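Local coordinates for S-layer domain-containing protein (Ruminiclostridium thermocellum ATCC 27405, PDB 4QVS) that is of unknown function but binds sodium and belongs to the concanavalin A-like lectin/glucanase superfamily, which suggests a possible role in carbohydrate recognition, at residues A32-A37 with N47-D52; K111-Q116 with E122-S127; T147-L150 with E155-G158. All blocks are in the same frame, centred on the assembly; numbering follows the deposited sequence.

Along the chain the three contacts follow one another without overlap. Contacts 1 and 3 lie on opposite sides of the chain's centre, their own centres about 39 Å apart. Contact 2 sits between them in sequence. Its centre is about 26 Å from that of contact 1 and about 22 Å from that of contact 3. Within one chain contacts 2 and 3 do not touch, with nearest atoms about 5 Å apart. They do meet between subunits: Ile125 of contact 2 packs on Leu150 and Gly158 of contact 3 in the second subunit. Contact 1 carries Asn47 of the sodium site, which the second subunit completes. The packing and strand pairing between subunits are consistent with a concanavalin A-like sandwich built from parts of two chains.

Contact 1: A32-A37 with N47-D52; sequences AVLYSA and NSVSLD. With NA (sodium ion), chain C.
Leu34 meets Val49 and Leu51 through one methyl. Its CG stands anti to the backbone N (chi1 174°), which sends CD1 across to the other strand. There Leu34 CD1 lies 4.0 Å from Val49 CG1. The two side chains run past each other in opposite directions. The same Leu34 CD1 is 4.2 Å from Leu51 CD2, and here the side chains slant across one another. All three residues are buried, and Phe11 adds to the cover over Val49. No backbone hydrogen bond joins the two segments; their strands lie in different sheets. Strand 32-35 lies between strands 21-22 and 57-60. Strand 47-52 pairs with strand 40-42, and its residues from Val49 to Asp52 also pair antiparallel with a strand of the second subunit. The contact therefore joins two sheets mainly through side chains, as in a beta sandwich. At the start of strand 47-52, Asn47 O binds the sodium ion at 2.1 Å. Water 2 is a further ligand, as are Met10, Asp12 and Asn45 of the same chain and Asp202 of the second subunit. Ser48 OG hydrogen-bonds to that same Asp202, so it helps to position a metal ligand. Further along the first segment, Ser36 OG approaches Ser50 O at 3.0 Å. Ser36 OG is hydrogen-bonded to Asp56, its stronger partner, so whether its proton also serves Ser50 O stays open. Ser50 O receives a hydrogen bond from Asn38 ND2. Ala37 N then donates to water 1 at 2.9 Å. That water passes a weak bond to Asp52 OD2 at 3.5 Å.

Contact 2: K111-Q116 with E122-S127; sequences KFAMTQ and EKTITS
Phe112 and Ile125 meet on the buried face of this contact. Their side chains run alongside each other in one direction. Ile125 CD1 comes up to the rim of the Phe112 ring, roughly level with it, 3.8 Å from Phe112 CD2. Met114, a selenomethionine, is buried on the same face. The second subunit covers these residues: its Val141 packs on Phe112, its Pro167 on Met114 and its Gly158 on Ile125. Lys123 starts on this face, but its chain leads off to the exposed margin. Four backbone hydrogen bonds fix the register. Phe112 N gives to Ile125 O, and Phe112 O takes the return bond from Ile125 N, each 2.8 Å. Met114 and Lys123 repeat the exchange, and the bond from Lys123 N to Met114 O is nearly straight (174°). This is an antiparallel beta hairpin, with strand 123-126 at the edge of its sheet within the chain. On the other face Ala113 is buried under Glu122, whose OE1 comes within 3.4 Å of Ala113 CB. Glu122 OE2 is held by a salt bridge to Arg101 and a hydrogen bond from Tyr99 OH. Lys111, Thr124 and Thr126 are partly open to solvent. Lys111 CG, anti to the backbone N (chi1 -177°), lies 3.7 Å from Thr126 OG1. Lys111 NZ stays 4.5 Å from Glu122 OE1, too far for a salt bridge. NZ is hydrogen-bonded to Tyr192 OH of the second subunit.

Contact 3: T147-L150 with E155-G158; sequences TGTL and ENVG
Val157 and Gly158 together stand opposite the single residue Leu150, a break in the regular pairing. Val157 N gives a nearly straight hydrogen bond to Leu150 O at 2.9 Å (178°). Leu150 N reaches one residue further, to Gly158 O at 3.1 Å. Both donors are tilted well out of the acceptor's carbonyl plane, consistent with the strong twist between the segments. Their N-to-C directions differ by 114°, far from antiparallel. Between these two bonds, Gly158 N turns to the side chain of Asn156. It donates to Asn156 OD1 at 3.0 Å, nearly in line with the side-chain C=O, and so closes an Asx turn. The Asn156 amide is gripped at both ends, since its ND2 donates to Glu159. Thr149 CG2 lies against this amide, 3.8 Å from Asn156 CG, and the two side chains meet at about a right angle. Val157 is more crowded. Its CG1 is anti to the carbonyl carbon (chi1 -67°), which leaves CG2 between the backbone N and the carbonyl carbon. There Val157 CG2 presses to 3.3 Å from Leu150 O. The same methyl is 3.7 Å from Leu150 CB. Leu150 also packs on Val141 in strand 137-144 and on Ile125 of the second subunit. Two successive residues, Val157 through its N and Gly158 through its O, bond the one residue Leu150. With Val157 off the extended conformation, this is consistent with a beta bulge near the turn of an antiparallel hairpin.

Contact 1: A32-A37 with N47-D52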
loop_
_atom_site.group_PDB
_atom_site.type_symbol
_atom_site.label_atom_id
_atom_site.label_comp_id
_atom_site.label_asym_id
_atom_site.label_seq_id
_atom_site.Cartn_x
_atom_site.Cartn_y
_atom_site.Cartn_z
ATOM N N ALA A 32 10.651 11.021 -28.342
ATOM C CA ALA A 32 10.366 11.670 -27.056
ATOM C C ALA A 32 11.390 12.780 -26.891
ATOM O O ALA A 32 12.514 12.626 -27.310
ATOM C CB ALA A 32 10.470 10.685 -25.899
ATOM N N VAL A 33 11.023 13.911 -26.298
ATOM C CA VAL A 33 11.975 14.962 -26.088
ATOM C C VAL A 33 12.180 15.197 -24.601
ATOM O O VAL A 33 11.232 15.460 -23.851
ATOM C CB VAL A 33 11.498 16.289 -26.779
ATOM C CG1 VAL A 33 12.586 17.345 -26.670
ATOM C CG2 VAL A 33 11.179 16.017 -28.248
ATOM N N LEU A 34 13.441 15.232 -24.199
ATOM C CA LEU A 34 13.817 15.433 -22.804
ATOM C C LEU A 34 14.232 16.870 -22.545
ATOM O O LEU A 34 15.036 17.388 -23.292
ATOM C CB LEU A 34 15.039 14.551 -22.455
ATOM C CG LEU A 34 15.664 14.733 -21.049
ATOM C CD1 LEU A 34 14.601 14.556 -19.989
ATOM C CD2 LEU A 34 16.838 13.768 -20.762
ATOM N N TYR A 35 13.701 17.464 -21.471
ATOM C CA TYR A 35 14.083 18.783 -21.000
ATOM C C TYR A 35 14.655 18.543 -19.587
ATOM O O TYR A 35 13.922 18.427 -18.605
ATOM C CB TYR A 35 12.889 19.732 -21.014
ATOM C CG TYR A 35 12.290 19.906 -22.411
ATOM C CD1 TYR A 35 12.791 20.841 -23.300
ATOM C CD2 TYR A 35 11.258 19.100 -22.827
ATOM C CE1 TYR A 35 12.239 21.005 -24.576
ATOM C CE2 TYR A 35 10.716 19.221 -24.080
ATOM C CZ TYR A 35 11.212 20.178 -24.948
ATOM O OH TYR A 35 10.625 20.258 -26.150
ATOM N N SER A 36 15.980 18.454 -19.511
ATOM C CA SER A 36 16.688 18.206 -18.252
ATOM C C SER A 36 18.133 18.542 -18.455
ATOM O O SER A 36 18.710 18.215 -19.505
ATOM C CB SER A 36 16.574 16.714 -17.856
ATOM O OG SER A 36 17.191 16.502 -16.601
ATOM N N ALA A 37 18.728 19.243 -17.506
ATOM C CA ALA A 37 20.136 19.545 -17.624
ATOM C C ALA A 37 20.942 18.288 -17.272
ATOM O O ALA A 37 22.121 18.225 -17.534
ATOM C CB ALA A 37 20.522 20.701 -16.726
ATOM N N ASN A 47 20.625 3.180 -19.671
ATOM C CA ASN A 47 20.418 4.510 -19.145
ATOM C C ASN A 47 18.948 4.752 -18.929
ATOM O O ASN A 47 18.083 4.013 -19.462
ATOM C CB ASN A 47 21.042 5.572 -20.038
ATOM C CG ASN A 47 22.554 5.635 -19.886
ATOM O OD1 ASN A 47 23.077 5.685 -18.778
ATOM N ND2 ASN A 47 23.259 5.680 -21.004
ATOM N N SER A 48 18.709 5.779 -18.118
ATOM C CA SER A 48 17.398 6.198 -17.651
ATOM C C SER A 48 17.324 7.738 -17.545
ATOM O O SER A 48 18.324 8.424 -17.311
ATOM C CB SER A 48 17.164 5.607 -16.234
ATOM O OG SER A 48 17.445 4.206 -16.169
ATOM N N VAL A 49 16.124 8.282 -17.725
ATOM C CA VAL A 49 15.900 9.723 -17.536
ATOM C C VAL A 49 15.979 10.070 -16.055
ATOM O O VAL A 49 15.417 9.353 -15.237
ATOM C CB VAL A 49 14.487 10.124 -18.044
ATOM C CG1 VAL A 49 14.021 11.452 -17.474
ATOM C CG2 VAL A 49 14.472 10.136 -19.553
ATOM N N SER A 50 16.674 11.165 -15.729
ATOM C CA SER A 50 16.722 11.684 -14.375
ATOM C C SER A 50 16.173 13.123 -14.335
ATOM O O SER A 50 16.836 14.043 -14.837
ATOM C CB SER A 50 18.136 11.709 -13.857
ATOM O OG SER A 50 18.075 11.967 -12.481
ATOM N N LEU A 51 15.022 13.293 -13.662
ATOM C CA LEU A 51 14.307 14.580 -13.554
ATOM C C LEU A 51 14.591 15.221 -12.208
ATOM O O LEU A 51 14.488 14.544 -11.168
ATOM C CB LEU A 51 12.801 14.339 -13.700
ATOM C CG LEU A 51 12.341 13.536 -14.933
ATOM C CD1 LEU A 51 10.827 13.355 -14.947
ATOM C CD2 LEU A 51 12.784 14.195 -16.239
ATOM N N ASP A 52 14.916 16.517 -12.220
ATOM C CA ASP A 52 15.306 17.212 -11.020
ATOM C C ASP A 52 14.181 17.488 -10.035
ATOM O O ASP A 52 14.443 17.819 -8.900
ATOM C CB ASP A 52 16.083 18.487 -11.330
ATOM C CG ASP A 52 15.244 19.538 -12.109
ATOM O OD1 ASP A 52 14.037 19.312 -12.328
ATOM O OD2 ASP A 52 15.837 20.577 -12.487
HETATM NA NA NA C . 16.897 2.459 -20.366
HETATM O O HOH W 1 17.975 18.988 -14.734
HETATM O O HOH W 2 16.099 0.804 -21.209
#

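Contact 2: K111-Q116 with E122-S127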
loop_
_atom_site.group_PDB
_atom_site.type_symbol
_atom_site.label_atom_id
_atom_site.label_comp_id
_atom_site.label_asym_id
_atom_site.label_seq_id
_atom_site.Cartn_x
_atom_site.Cartn_y
_atom_site.Cartn_z
ATOM N N LYS A 111 -2.099 7.585 -7.962
ATOM C CA LYS A 111 -3.474 7.736 -8.386
ATOM C C LYS A 111 -3.558 7.934 -9.879
ATOM O O LYS A 111 -2.775 8.665 -10.484
ATOM C CB LYS A 111 -4.103 8.960 -7.740
ATOM C CG LYS A 111 -5.574 9.138 -8.086
ATOM C CD LYS A 111 -6.216 10.203 -7.223
ATOM C CE LYS A 111 -5.750 11.582 -7.682
ATOM N NZ LYS A 111 -6.015 12.635 -6.668
ATOM N N PHE A 112 -4.548 7.295 -10.457
ATOM C CA PHE A 112 -4.805 7.436 -11.847
ATOM C C PHE A 112 -6.168 8.073 -11.924
ATOM O O PHE A 112 -7.060 7.719 -11.194
ATOM C CB PHE A 112 -4.754 6.090 -12.541
ATOM C CG PHE A 112 -5.070 6.163 -13.963
ATOM C CD1 PHE A 112 -4.227 6.863 -14.827
ATOM C CD2 PHE A 112 -6.205 5.577 -14.455
ATOM C CE1 PHE A 112 -4.522 6.972 -16.174
ATOM C CE2 PHE A 112 -6.515 5.685 -15.812
ATOM C CZ PHE A 112 -5.667 6.389 -16.671
ATOM N N ALA A 113 -6.288 9.049 -12.792
ATOM C CA ALA A 113 -7.527 9.825 -12.973
ATOM C C ALA A 113 -7.808 10.022 -14.442
ATOM O O ALA A 113 -6.876 10.185 -15.219
ATOM C CB ALA A 113 -7.411 11.179 -12.317
HETATM N N MSE A 114 -9.087 9.939 -14.808
HETATM C CA MSE A 114 -9.576 10.192 -16.157
HETATM C C MSE A 114 -10.725 11.105 -15.946
HETATM O O MSE A 114 -11.511 10.898 -14.996
HETATM C CB MSE A 114 -10.185 8.974 -16.843
HETATM C CG MSE A 114 -9.218 7.782 -16.921
HETATM SE SE MSE A 114 -9.698 6.512 -18.339
HETATM C CE MSE A 114 -9.756 7.743 -19.868
ATOM N N THR A 115 -10.832 12.130 -16.797
ATOM C CA THR A 115 -11.946 13.051 -16.716
ATOM C C THR A 115 -12.249 13.650 -18.068
ATOM O O THR A 115 -11.401 13.782 -18.984
ATOM C CB THR A 115 -11.736 14.210 -15.717
ATOM O OG1 THR A 115 -12.943 14.954 -15.558
ATOM C CG2 THR A 115 -10.697 15.153 -16.182
ATOM N N GLN A 116 -13.514 13.985 -18.153
ATOM C CA GLN A 116 -14.108 14.619 -19.276
ATOM C C GLN A 116 -14.736 15.944 -18.765
ATOM O O GLN A 116 -15.256 16.699 -19.553
ATOM C CB GLN A 116 -15.167 13.664 -19.833
ATOM C CG GLN A 116 -15.487 13.846 -21.303
ATOM C CD GLN A 116 -16.437 12.778 -21.837
ATOM O OE1 GLN A 116 -16.051 11.954 -22.677
ATOM N NE2 GLN A 116 -17.668 12.765 -21.323
ATOM N N GLU A 122 -12.895 14.217 -11.984
ATOM C CA GLU A 122 -12.017 13.057 -12.104
ATOM C C GLU A 122 -12.606 11.767 -11.549
ATOM O O GLU A 122 -13.207 11.760 -10.491
ATOM C CB GLU A 122 -10.708 13.328 -11.407
ATOM C CG GLU A 122 -9.815 14.284 -12.170
ATOM C CD GLU A 122 -8.475 14.474 -11.474
ATOM O OE1 GLU A 122 -8.277 13.881 -10.407
ATOM O OE2 GLU A 122 -7.613 15.220 -11.982
ATOM N N LYS A 123 -12.496 10.709 -12.338
ATOM C CA LYS A 123 -12.841 9.347 -11.917
ATOM C C LYS A 123 -11.463 8.773 -11.682
ATOM O O LYS A 123 -10.613 8.827 -12.574
ATOM C CB LYS A 123 -13.548 8.520 -12.996
ATOM C CG LYS A 123 -14.811 9.098 -13.587
ATOM C CD LYS A 123 -15.817 9.458 -12.523
ATOM C CE LYS A 123 -16.977 10.209 -13.147
ATOM N NZ LYS A 123 -17.745 10.873 -12.065
ATOM N N THR A 124 -11.252 8.179 -10.518
ATOM C CA THR A 124 -9.926 7.782 -10.109
ATOM C C THR A 124 -9.747 6.371 -9.595
ATOM O O THR A 124 -10.710 5.694 -9.248
ATOM C CB THR A 124 -9.565 8.627 -8.919
ATOM O OG1 THR A 124 -10.428 8.255 -7.850
ATOM C CG2 THR A 124 -9.789 10.101 -9.236
ATOM N N ILE A 125 -8.482 5.960 -9.535
ATOM C CA ILE A 125 -8.080 4.695 -8.917
ATOM C C ILE A 125 -6.892 5.073 -8.070
ATOM O O ILE A 125 -5.960 5.718 -8.567
ATOM C CB ILE A 125 -7.561 3.654 -9.905
ATOM C CG1 ILE A 125 -8.344 3.672 -11.208
ATOM C CG2 ILE A 125 -7.585 2.277 -9.253
ATOM C CD1 ILE A 125 -7.697 2.847 -12.301
ATOM N N THR A 126 -6.897 4.671 -6.805
ATOM C CA THR A 126 -5.811 5.025 -5.895
ATOM C C THR A 126 -5.223 3.782 -5.255
ATOM O O THR A 126 -5.957 2.918 -4.833
ATOM C CB THR A 126 -6.319 5.967 -4.791
ATOM O OG1 THR A 126 -7.008 7.069 -5.387
ATOM C CG2 THR A 126 -5.163 6.485 -3.971
ATOM N N SER A 127 -3.901 3.690 -5.167
ATOM C CA SER A 127 -3.278 2.517 -4.537
ATOM C C SER A 127 -3.511 2.463 -3.004
ATOM O O SER A 127 -3.925 3.455 -2.395
ATOM C CB SER A 127 -1.793 2.448 -4.882
ATOM O OG SER A 127 -1.079 3.578 -4.432
#

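Contact 3: T147-L150 with E155-G158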
loop_
_atom_site.group_PDB
_atom_site.type_symbol
_atom_site.label_atom_id
_atom_site.label_comp_id
_atom_site.label_asym_id
_atom_site.label_seq_id
_atom_site.Cartn_x
_atom_site.Cartn_y
_atom_site.Cartn_z
ATOM N N THR A 147 -13.874 -15.641 4.704
ATOM C CA THR A 147 -13.247 -14.401 4.267
ATOM C C THR A 147 -12.612 -13.590 5.375
ATOM O O THR A 147 -13.286 -13.205 6.325
ATOM C CB THR A 147 -14.287 -13.500 3.597
ATOM O OG1 THR A 147 -14.903 -14.223 2.535
ATOM C CG2 THR A 147 -13.638 -12.237 3.056
ATOM N N GLY A 148 -11.324 -13.293 5.222
ATOM C CA GLY A 148 -10.580 -12.490 6.190
ATOM C C GLY A 148 -10.226 -11.162 5.557
ATOM O O GLY A 148 -9.886 -11.130 4.386
ATOM N N THR A 149 -10.267 -10.072 6.319
ATOM C CA THR A 149 -9.967 -8.747 5.753
ATOM C C THR A 149 -9.041 -7.871 6.602
ATOM O O THR A 149 -9.182 -7.779 7.823
ATOM C CB THR A 149 -11.285 -7.987 5.500
ATOM O OG1 THR A 149 -12.134 -8.799 4.685
ATOM C CG2 THR A 149 -11.038 -6.643 4.799
ATOM N N LEU A 150 -8.083 -7.240 5.939
ATOM C CA LEU A 150 -7.181 -6.301 6.574
ATOM C C LEU A 150 -7.642 -4.917 6.285
ATOM O O LEU A 150 -7.979 -4.590 5.126
ATOM C CB LEU A 150 -5.783 -6.403 6.000
ATOM C CG LEU A 150 -4.941 -7.550 6.496
ATOM C CD1 LEU A 150 -3.653 -7.673 5.686
ATOM C CD2 LEU A 150 -4.654 -7.324 7.971
ATOM N N GLU A 155 -9.875 1.373 5.757
ATOM C CA GLU A 155 -9.835 1.072 4.342
ATOM C C GLU A 155 -9.381 -0.354 4.156
ATOM O O GLU A 155 -8.408 -0.784 4.756
ATOM C CB GLU A 155 -8.860 2.009 3.630
ATOM C CG GLU A 155 -8.296 1.456 2.322
ATOM C CD GLU A 155 -7.182 2.321 1.756
ATOM O OE1 GLU A 155 -7.289 3.565 1.843
ATOM O OE2 GLU A 155 -6.202 1.764 1.216
ATOM N N ASN A 156 -10.085 -1.070 3.294
ATOM C CA ASN A 156 -9.776 -2.456 2.966
ATOM C C ASN A 156 -8.520 -2.543 2.117
ATOM O O ASN A 156 -8.465 -1.987 0.999
ATOM C CB ASN A 156 -10.968 -3.100 2.249
ATOM C CG ASN A 156 -10.655 -4.482 1.731
ATOM O OD1 ASN A 156 -9.501 -4.886 1.724
ATOM N ND2 ASN A 156 -11.686 -5.219 1.292
ATOM N N VAL A 157 -7.525 -3.263 2.630
ATOM C CA VAL A 157 -6.207 -3.384 1.978
ATOM C C VAL A 157 -5.754 -4.830 1.637
ATOM O O VAL A 157 -4.605 -5.056 1.264
ATOM C CB VAL A 157 -5.128 -2.653 2.820
ATOM C CG1 VAL A 157 -5.386 -1.144 2.817
ATOM C CG2 VAL A 157 -5.084 -3.192 4.258
ATOM N N GLY A 158 -6.664 -5.794 1.750
ATOM C CA GLY A 158 -6.375 -7.188 1.434
ATOM C C GLY A 158 -7.490 -8.092 1.940
ATOM O O GLY A 158 -8.162 -7.757 2.912
#